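Local coordinates for protein Exo-arabinanase (Penicillium chrysogenum, PDB 3A72) that probably hydrolyses alpha-1,5-linked L-arabinan from the chain end, as an exo-acting glycosidase, and binds arabinobiose in its pocket, at residues N33-A38 with I54-D59; I116-S121 with S132-G137; Q176-Q181 with G206-T211. All blocks are in the same frame, centred on the assembly; numbering follows the deposited sequence.

The fold is a six-bladed beta-propeller of four-stranded antiparallel blades, and the three contacts illustrate how neighbouring strands and neighbouring blades are joined. Going from the N terminus, contact 1 closes a hairpin between the second and third strands of the blade built from residues 23-70. Contact 2 follows in the next blade, closing the hairpin of its third and fourth strands. Contact 3 spans a blade boundary, bringing strand 177-183 to the first strand of the following blade beside the sugar. The three loops lie in series, neither nested nor crossed. Contacts 2 and 3 touch through a weak hydrogen bond between Ile134 and Gln181, whereas contacts 1 and 3 lie on opposite sides of the chain's centre.

Contact 1. Residues N33-A38 with I54-D59; sequences NGDLLA and IYRSKD
The carboxylate oxygen OD2 of Asp35 is gripped from several directions, by Lys58 across the hairpin, by Asn33 and by a water. Lys58 NZ stands 3.3 Å from Asp35 OD2 and equally far from OD1, a forked salt bridge whose two hydrogen bonds are both weak. The lysine chain folds at chi3 (63°) and chi4 (59°), which brings the ammonium in front of the two oxygens, while its CG rests 3.6 Å from Asp35 OD1. Asn33 ND2 donates to Asp35 OD2 at 3.1 Å from above the carboxylate plane, 74° out of it. The same asparagine accepts from Asp35 N through OD1, an Asx turn that leads the chain into strand 36-42. A further water donates to Asp35 OD1 and, weakly, to the carbonyl of Lys58.

Strands 36-42 and 52-57 are the second and third of a propeller blade, and Ser57 begins an Asp-box sequence of the sialidase kind: its OG is bound to Gly61 and Thr63, and Trp64 packs on Leu36, Ala38 and Ser57. Between the strands, Leu36 and Ser57 exchange two backbone bonds, with Ser57 N 2.8 Å from Leu36 O, and Ala38 and Tyr55 do likewise. On the other face, Leu37 and Arg56 form the intervening non-hydrogen-bonded pair and run side by side. Leu37 CD2 lies 3.7 Å from Arg56 CB and also reaches Ile54 CG2 at 4.2 Å. Next to them, Ile67 of strand 65-70 packs against both Leu37 and Arg56.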
loop_
_atom_site.group_PDB
_atom_site.type_symbol
_atom_site.label_atom_id
_atom_site.label_comp_id
_atom_site.label_asym_id
_atom_site.label_seq_id
_atom_site.Cartn_x
_atom_site.Cartn_y
_atom_site.Cartn_z
ATOM N N ASN A 33 11.034 8.335 -15.538
ATOM C CA ASN A 33 11.134 9.695 -16.089
ATOM C C ASN A 33 10.623 10.765 -15.163
ATOM O O ASN A 33 10.714 11.954 -15.499
ATOM C CB ASN A 33 10.410 9.800 -17.428
ATOM C CG ASN A 33 8.932 9.779 -17.365
ATOM O OD1 ASN A 33 8.351 9.557 -16.287
ATOM N ND2 ASN A 33 8.290 10.103 -18.493
ATOM N N GLY A 34 10.135 10.393 -13.996
ATOM C CA GLY A 34 9.621 11.291 -13.002
ATOM C C GLY A 34 8.126 11.422 -12.953
ATOM O O GLY A 34 7.592 11.964 -11.981
ATOM N N ASP A 35 7.400 10.970 -13.980
ATOM C CA ASP A 35 5.962 11.080 -13.993
ATOM C C ASP A 35 5.340 10.335 -12.794
ATOM O O ASP A 35 5.818 9.300 -12.368
ATOM C CB ASP A 35 5.401 10.516 -15.307
ATOM C CG ASP A 35 5.687 11.353 -16.538
ATOM O OD1 ASP A 35 6.165 12.489 -16.384
ATOM O OD2 ASP A 35 5.405 10.786 -17.651
ATOM N N LEU A 36 4.235 10.883 -12.300
ATOM C CA LEU A 36 3.486 10.317 -11.185
ATOM C C LEU A 36 2.176 9.717 -11.685
ATOM O O LEU A 36 1.451 10.361 -12.453
ATOM C CB LEU A 36 3.171 11.398 -10.176
ATOM C CG LEU A 36 4.244 12.270 -9.700
ATOM C CD1 LEU A 36 3.742 13.271 -8.666
ATOM C CD2 LEU A 36 5.425 11.494 -9.135
ATOM N N LEU A 37 1.871 8.523 -11.195
ATOM C CA LEU A 37 0.583 7.866 -11.439
ATOM C C LEU A 37 -0.104 7.607 -10.129
ATOM O O LEU A 37 0.559 7.264 -9.117
ATOM C CB LEU A 37 0.786 6.530 -12.159
ATOM C CG LEU A 37 1.499 6.571 -13.528
ATOM C CD1 LEU A 37 1.580 5.173 -14.066
ATOM C CD2 LEU A 37 0.769 7.459 -14.462
ATOM N N ALA A 38 -1.422 7.742 -10.130
ATOM C CA ALA A 38 -2.246 7.528 -8.959
ATOM C C ALA A 38 -3.439 6.654 -9.345
ATOM O O ALA A 38 -3.990 6.753 -10.437
ATOM C CB ALA A 38 -2.736 8.848 -8.393
ATOM N N ILE A 54 -6.432 5.197 -13.719
ATOM C CA ILE A 54 -5.008 5.563 -13.672
ATOM C C ILE A 54 -4.911 7.014 -14.059
ATOM O O ILE A 54 -5.209 7.367 -15.218
ATOM C CB ILE A 54 -4.177 4.674 -14.585
ATOM C CG1 ILE A 54 -4.339 3.193 -14.326
ATOM C CG2 ILE A 54 -2.705 5.079 -14.522
ATOM C CD1 ILE A 54 -3.876 2.721 -12.981
ATOM N N TYR A 55 -4.525 7.874 -13.115
ATOM C CA TYR A 55 -4.364 9.306 -13.337
ATOM C C TYR A 55 -2.889 9.624 -13.307
ATOM O O TYR A 55 -2.136 9.115 -12.489
ATOM C CB TYR A 55 -5.106 10.121 -12.289
ATOM C CG TYR A 55 -6.592 10.336 -12.562
ATOM C CD1 TYR A 55 -7.446 9.285 -12.823
ATOM C CD2 TYR A 55 -7.137 11.601 -12.476
ATOM C CE1 TYR A 55 -8.767 9.490 -13.031
ATOM C CE2 TYR A 55 -8.490 11.820 -12.684
ATOM C CZ TYR A 55 -9.318 10.766 -12.968
ATOM O OH TYR A 55 -10.637 11.014 -13.188
ATOM N N ARG A 56 -2.452 10.527 -14.194
ATOM C CA ARG A 56 -1.053 10.915 -14.325
ATOM C C ARG A 56 -0.860 12.393 -14.065
ATOM O O ARG A 56 -1.700 13.213 -14.447
ATOM C CB ARG A 56 -0.565 10.637 -15.751
ATOM C CG ARG A 56 0.885 11.022 -15.999
ATOM C CD ARG A 56 1.411 10.417 -17.271
ATOM N NE ARG A 56 0.762 10.962 -18.454
ATOM C CZ ARG A 56 0.793 10.435 -19.656
ATOM N NH1 ARG A 56 1.392 9.284 -19.842
ATOM N NH2 ARG A 56 0.181 11.113 -20.655
ATOM N N SER A 57 0.265 12.729 -13.454
ATOM C CA SER A 57 0.765 14.099 -13.372
ATOM C C SER A 57 2.137 14.166 -13.975
ATOM O O SER A 57 3.029 13.380 -13.597
ATOM C CB SER A 57 0.799 14.602 -11.920
ATOM O OG SER A 57 1.387 15.907 -11.886
ATOM N N LYS A 58 2.347 15.118 -14.877
ATOM C CA LYS A 58 3.634 15.399 -15.521
ATOM C C LYS A 58 4.250 16.692 -15.040
ATOM O O LYS A 58 5.264 17.140 -15.579
ATOM C CB LYS A 58 3.501 15.393 -17.056
ATOM C CG LYS A 58 3.168 14.010 -17.590
ATOM C CD LYS A 58 3.042 13.960 -19.082
ATOM C CE LYS A 58 4.317 14.293 -19.736
ATOM N NZ LYS A 58 5.497 13.503 -19.468
ATOM N N ASP A 59 3.695 17.308 -13.981
ATOM C CA ASP A 59 4.175 18.584 -13.431
ATOM C C ASP A 59 4.343 18.465 -11.921
ATOM O O ASP A 59 4.160 19.392 -11.147
ATOM C CB ASP A 59 3.284 19.758 -13.822
ATOM C CG ASP A 59 1.834 19.593 -13.484
ATOM O OD1 ASP A 59 1.522 18.598 -12.738
ATOM O OD2 ASP A 59 1.001 20.423 -13.924
HETATM O O HOH W 1 7.555 13.904 -18.124
HETATM O O HOH W 2 7.006 14.360 -14.635
HETATM O O HOH W 3 4.968 11.223 -20.341
#

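Contact 2. Residues I116-S121 with S132-G137; sequences IVLYAS and SHIAAG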
loop_
_atom_site.group_PDB
_atom_site.type_symbol
_atom_site.label_atom_id
_atom_site.label_comp_id
_atom_site.label_asym_id
_atom_site.label_seq_id
_atom_site.Cartn_x
_atom_site.Cartn_y
_atom_site.Cartn_z
ATOM N N ILE A 116 -6.641 -11.684 -5.838
ATOM C CA ILE A 116 -5.564 -10.730 -6.128
ATOM C C ILE A 116 -4.974 -11.125 -7.458
ATOM O O ILE A 116 -4.371 -12.220 -7.586
ATOM C CB ILE A 116 -4.514 -10.692 -5.018
ATOM C CG1 ILE A 116 -5.122 -10.251 -3.704
ATOM C CG2 ILE A 116 -3.365 -9.796 -5.440
ATOM C CD1 ILE A 116 -4.197 -10.441 -2.509
ATOM N N VAL A 117 -5.157 -10.253 -8.435
ATOM C CA VAL A 117 -4.726 -10.440 -9.825
ATOM C C VAL A 117 -3.636 -9.423 -10.160
ATOM O O VAL A 117 -3.520 -8.370 -9.530
ATOM C CB VAL A 117 -5.908 -10.346 -10.773
ATOM C CG1 VAL A 117 -6.874 -11.516 -10.555
ATOM C CG2 VAL A 117 -6.615 -9.002 -10.734
ATOM N N LEU A 118 -2.851 -9.768 -11.163
ATOM C CA LEU A 118 -1.721 -9.000 -11.641
ATOM C C LEU A 118 -1.920 -8.632 -13.115
ATOM O O LEU A 118 -2.086 -9.528 -13.945
ATOM C CB LEU A 118 -0.389 -9.778 -11.454
ATOM C CG LEU A 118 0.863 -8.978 -11.736
ATOM C CD1 LEU A 118 1.091 -7.918 -10.714
ATOM C CD2 LEU A 118 2.048 -9.934 -11.837
ATOM N N TYR A 119 -1.875 -7.338 -13.408
ATOM C CA TYR A 119 -1.923 -6.743 -14.732
ATOM C C TYR A 119 -0.590 -6.044 -15.003
ATOM O O TYR A 119 0.098 -5.561 -14.113
ATOM C CB TYR A 119 -3.085 -5.706 -14.820
ATOM C CG TYR A 119 -4.402 -6.401 -15.094
ATOM C CD1 TYR A 119 -4.954 -6.394 -16.353
ATOM C CD2 TYR A 119 -5.094 -7.100 -14.108
ATOM C CE1 TYR A 119 -6.144 -7.025 -16.632
ATOM C CE2 TYR A 119 -6.266 -7.774 -14.361
ATOM C CZ TYR A 119 -6.800 -7.735 -15.629
ATOM O OH TYR A 119 -7.963 -8.461 -15.852
ATOM N N ALA A 120 -0.225 -5.967 -16.293
ATOM C CA ALA A 120 1.018 -5.320 -16.708
ATOM C C ALA A 120 0.755 -4.376 -17.866
ATOM O O ALA A 120 -0.072 -4.632 -18.767
ATOM C CB ALA A 120 2.039 -6.338 -17.130
ATOM N N SER A 121 1.521 -3.300 -17.880
ATOM C CA SER A 121 1.561 -2.337 -18.942
ATOM C C SER A 121 2.995 -2.141 -19.416
ATOM O O SER A 121 3.914 -1.972 -18.582
ATOM C CB SER A 121 1.043 -0.967 -18.442
ATOM O OG SER A 121 1.254 0.045 -19.419
ATOM N N SER A 132 -1.515 -12.779 -14.368
ATOM C CA SER A 132 -1.754 -13.970 -13.576
ATOM C C SER A 132 -2.648 -13.638 -12.374
ATOM O O SER A 132 -2.774 -12.490 -11.958
ATOM C CB SER A 132 -0.454 -14.575 -13.123
ATOM O OG SER A 132 0.180 -13.673 -12.292
ATOM N N HIS A 133 -3.204 -14.718 -11.817
ATOM C CA HIS A 133 -3.727 -14.664 -10.461
ATOM C C HIS A 133 -2.570 -14.870 -9.496
ATOM O O HIS A 133 -1.738 -15.746 -9.709
ATOM C CB HIS A 133 -4.687 -15.807 -10.205
ATOM C CG HIS A 133 -5.895 -15.784 -11.074
ATOM N ND1 HIS A 133 -6.125 -16.354 -12.336
ATOM C CD2 HIS A 133 -7.016 -15.159 -10.764
ATOM C CE1 HIS A 133 -7.376 -16.047 -12.724
ATOM N NE2 HIS A 133 -7.946 -15.306 -11.775
ATOM N N ILE A 134 -2.532 -14.078 -8.426
ATOM C CA ILE A 134 -1.540 -14.291 -7.344
ATOM C C ILE A 134 -2.130 -15.204 -6.285
ATOM O O ILE A 134 -1.547 -16.233 -5.944
ATOM C CB ILE A 134 -1.101 -12.915 -6.765
ATOM C CG1 ILE A 134 -0.645 -11.954 -7.864
ATOM C CG2 ILE A 134 -0.035 -13.156 -5.715
ATOM C CD1 ILE A 134 -0.027 -10.655 -7.417
ATOM N N ALA A 135 -3.300 -14.826 -5.749
ATOM C CA ALA A 135 -3.871 -15.525 -4.600
ATOM C C ALA A 135 -5.345 -15.210 -4.535
ATOM O O ALA A 135 -5.716 -14.055 -4.696
ATOM C CB ALA A 135 -3.201 -15.051 -3.303
ATOM N N ALA A 136 -6.173 -16.208 -4.237
ATOM C CA ALA A 136 -7.620 -16.034 -4.179
ATOM C C ALA A 136 -8.145 -16.596 -2.865
ATOM O O ALA A 136 -7.545 -17.488 -2.264
ATOM C CB ALA A 136 -8.316 -16.643 -5.356
ATOM N N GLY A 137 -9.257 -16.045 -2.408
ATOM C CA GLY A 137 -9.879 -16.449 -1.174
ATOM C C GLY A 137 -11.364 -16.172 -1.168
ATOM O O GLY A 137 -12.034 -15.970 -2.198
#
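Ile134 is pressed against Ile116 and Leu118 on the buried side of this hairpin, whereas His133, on the reverse face, lies at the solvent-exposed side beside Val117. The tight part begins at Ile134 CB, which sits 3.4 Å from Ile116 O. From there, with CG1 set beside the backbone N (chi1 -52°), the isoleucine carries its CD1 methyl over the first strand, to 4.0 Å from Ile116 CG2 and 4.1 Å from Leu118 CB.

What brings this side chain so close is a classic beta bulge, in which Ile134 and Ala135 both face Ile116. The carbonyl of Ile116 takes two N-H groups, that of Ile134 at 2.7 Å from O to N and, weakly, that of Ala135. Ile134 adopts nearly helical backbone angles (-91°, -55°), and the extra residue shifts the register by one. Ile116 N returns a bond to Ala135 O at 2.8 Å, and past the bulge Leu118 N meets Ser132 O at the same distance, answered by a weak bond from Ser132 N to Leu118 O.

The strands are the third and last of a propeller blade, and their buried face packs on the next one, where Ile116 touches Val149, Pro152 and Tyr165 and Ile134 touches Cys163. Ser132 also belongs to this face; its OG is held by Leu186 O and Trp189 NE1. On the reverse face the packing across the hairpin is lighter, and His133 is exposed although it also touches Val74 and Asn75. Val117 and His133, the non-hydrogen-bonded pair, lie alongside each other and point the same way, with Val117 CG1 approaching the imidazole obliquely. Phe130 meets the same ring edge-to-face.

Contact 3. Residues Q176-Q181 with G206-T211; sequences QTMVHQ and GMPVVT. With AHR (alpha-L-arabinofuranose), chain B.
The arabinofuranose pocket is lined here by Gln176, Gly206 and Met207, and Met178 packs directly behind them, its sulfur against the backbone of Gly206. Met178 SD comes within 3.3 Å of Gly206 C and 3.6 Å of Pro208 CD. The sulfur thus sits against Gly206 and Pro208 of strand 204-212, with Met178 CG 3.9 Å from Gly206 CA. A bend at chi3 (-60°) folds the CE methyl back over the methionine's own chain, leaving the sulfur as the part nearest Gly206, and Tyr220, Tyr222 and Val196 also pack on this methionine.

In the propeller, strand 177-183 is third in its blade and strand 204-212 opens the next, so the contact crosses a blade boundary through side chains rather than through sheet pairing; the two strand axes run 7.2 Å apart at an angle of 38°. Across the boundary, Ser166 hydrogen-bonds Met207 N, just where the chain takes left-handed backbone angles.

On the sugar side, Gln176 stretches out with CG opposite its backbone N (chi1 -171°), and its amide spans two hydroxyls: Gln176 CD is 3.7 Å from O3 of the arabinofuranose and 3.8 Å from its O2. Gly206, lacking a side chain, lets the O2 hydroxyl come close to the main chain, Gly206 CA lying 3.6 Å from the sugar O2. Met207 points away from strand 177-183 and lies against the sugar, its SD touching C1 while CG approaches O2. The same sugar is hydrogen-bonded by Glu151 and Glu223, both of which Met207 also touches.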
loop_
_atom_site.group_PDB
_atom_site.type_symbol
_atom_site.label_atom_id
_atom_site.label_comp_id
_atom_site.label_asym_id
_atom_site.label_seq_id
_atom_site.Cartn_x
_atom_site.Cartn_y
_atom_site.Cartn_z
ATOM N N GLN A 176 -6.458 -13.574 11.248
ATOM C CA GLN A 176 -5.787 -13.122 10.036
ATOM C C GLN A 176 -4.290 -13.306 10.239
ATOM O O GLN A 176 -3.802 -13.174 11.361
ATOM C CB GLN A 176 -6.158 -11.693 9.666
ATOM C CG GLN A 176 -5.649 -11.237 8.304
ATOM C CD GLN A 176 -6.163 -9.867 7.939
ATOM O OE1 GLN A 176 -5.527 -8.834 8.391
ATOM N NE2 GLN A 176 -7.182 -9.778 7.208
ATOM N N THR A 177 -3.570 -13.523 9.150
ATOM C CA THR A 177 -2.112 -13.498 9.104
ATOM C C THR A 177 -1.661 -12.585 8.007
ATOM O O THR A 177 -2.468 -12.081 7.204
ATOM C CB THR A 177 -1.522 -14.909 8.880
ATOM O OG1 THR A 177 -1.837 -15.281 7.548
ATOM C CG2 THR A 177 -2.066 -15.888 9.910
ATOM N N MET A 178 -0.340 -12.379 7.876
ATOM C CA MET A 178 0.203 -11.813 6.651
ATOM C C MET A 178 1.230 -12.801 6.088
ATOM O O MET A 178 1.953 -13.493 6.847
ATOM C CB MET A 178 0.841 -10.458 6.854
ATOM C CG MET A 178 -0.203 -9.418 7.291
ATOM S SD MET A 178 0.507 -7.823 7.744
ATOM C CE MET A 178 1.548 -8.352 9.084
ATOM N N VAL A 179 1.272 -12.882 4.799
ATOM C CA VAL A 179 1.989 -13.888 4.013
ATOM C C VAL A 179 2.635 -13.255 2.814
ATOM O O VAL A 179 2.391 -12.077 2.467
ATOM C CB VAL A 179 1.015 -15.010 3.567
ATOM C CG1 VAL A 179 0.263 -15.602 4.746
ATOM C CG2 VAL A 179 0.066 -14.512 2.522
ATOM N N HIS A 180 3.385 -14.068 2.064
ATOM C CA HIS A 180 3.794 -13.655 0.738
ATOM C C HIS A 180 3.889 -14.873 -0.185
ATOM O O HIS A 180 3.973 -16.021 0.263
ATOM C CB HIS A 180 5.145 -12.853 0.688
ATOM C CG HIS A 180 6.313 -13.690 1.057
ATOM N ND1 HIS A 180 7.107 -14.501 0.316
ATOM C CD2 HIS A 180 6.814 -13.723 2.307
ATOM C CE1 HIS A 180 8.065 -15.032 1.139
ATOM N NE2 HIS A 180 7.876 -14.548 2.368
ATOM N N GLN A 181 3.923 -14.583 -1.480
ATOM C CA GLN A 181 4.324 -15.524 -2.512
ATOM C C GLN A 181 5.350 -14.844 -3.397
ATOM O O GLN A 181 5.386 -13.608 -3.519
ATOM C CB GLN A 181 3.148 -16.037 -3.312
ATOM C CG GLN A 181 2.169 -16.862 -2.489
ATOM C CD GLN A 181 0.960 -17.318 -3.239
ATOM O OE1 GLN A 181 1.040 -18.275 -4.119
ATOM N NE2 GLN A 181 -0.129 -16.734 -2.988
ATOM N N GLY A 206 -2.284 -7.043 9.943
ATOM C CA GLY A 206 -2.703 -6.771 8.575
ATOM C C GLY A 206 -1.947 -5.624 7.969
ATOM O O GLY A 206 -1.292 -4.810 8.616
ATOM N N MET A 207 -2.108 -5.498 6.639
ATOM C CA MET A 207 -1.763 -4.342 5.849
ATOM C C MET A 207 -0.259 -4.126 5.754
ATOM O O MET A 207 0.282 -3.114 6.165
ATOM C CB MET A 207 -2.455 -3.079 6.367
ATOM C CG MET A 207 -3.967 -3.291 6.536
ATOM S SD MET A 207 -4.937 -1.773 6.740
ATOM C CE MET A 207 -5.021 -1.225 5.027
ATOM N N PRO A 208 0.460 -5.098 5.134
ATOM C CA PRO A 208 1.928 -5.013 5.097
ATOM C C PRO A 208 2.420 -4.018 4.081
ATOM O O PRO A 208 1.990 -4.030 2.906
ATOM C CB PRO A 208 2.332 -6.446 4.706
ATOM C CG PRO A 208 1.161 -6.940 3.853
ATOM C CD PRO A 208 -0.063 -6.317 4.486
ATOM N N VAL A 209 3.394 -3.195 4.498
ATOM C CA VAL A 209 4.047 -2.264 3.601
ATOM C C VAL A 209 5.553 -2.346 3.902
ATOM O O VAL A 209 5.935 -2.397 5.077
ATOM C CB VAL A 209 3.498 -0.837 3.737
ATOM C CG1 VAL A 209 4.319 0.177 2.942
ATOM C CG2 VAL A 209 2.030 -0.778 3.341
ATOM N N VAL A 210 6.403 -2.349 2.872
ATOM C CA VAL A 210 7.847 -2.573 3.069
ATOM C C VAL A 210 8.605 -1.429 2.432
ATOM O O VAL A 210 8.255 -0.965 1.335
ATOM C CB VAL A 210 8.275 -3.913 2.473
ATOM C CG1 VAL A 210 9.748 -4.174 2.710
ATOM C CG2 VAL A 210 7.462 -5.046 3.048
ATOM N N THR A 211 9.691 -1.021 3.056
ATOM C CA THR A 211 10.666 -0.124 2.422
ATOM C C THR A 211 12.069 -0.628 2.737
ATOM O O THR A 211 12.389 -0.990 3.872
ATOM C CB THR A 211 10.433 1.337 2.827
ATOM O OG1 THR A 211 11.253 2.195 1.994
ATOM C CG2 THR A 211 10.767 1.691 4.237
HETATM O O5 AHR B . -11.227 -4.363 5.164
HETATM C C5 AHR B . -10.141 -5.343 5.091
HETATM C C4 AHR B . -9.401 -5.321 6.398
HETATM O O4 AHR B . -8.702 -4.073 6.494
HETATM C C3 AHR B . -8.332 -6.404 6.490
HETATM O O3 AHR B . -8.905 -7.605 7.038
HETATM C C2 AHR B . -7.295 -5.756 7.439
HETATM O O2 AHR B . -5.952 -6.148 7.158
HETATM C C1 AHR B . -7.519 -4.253 7.281
HETATM O O1 AHR B . -7.830 -3.648 8.569
#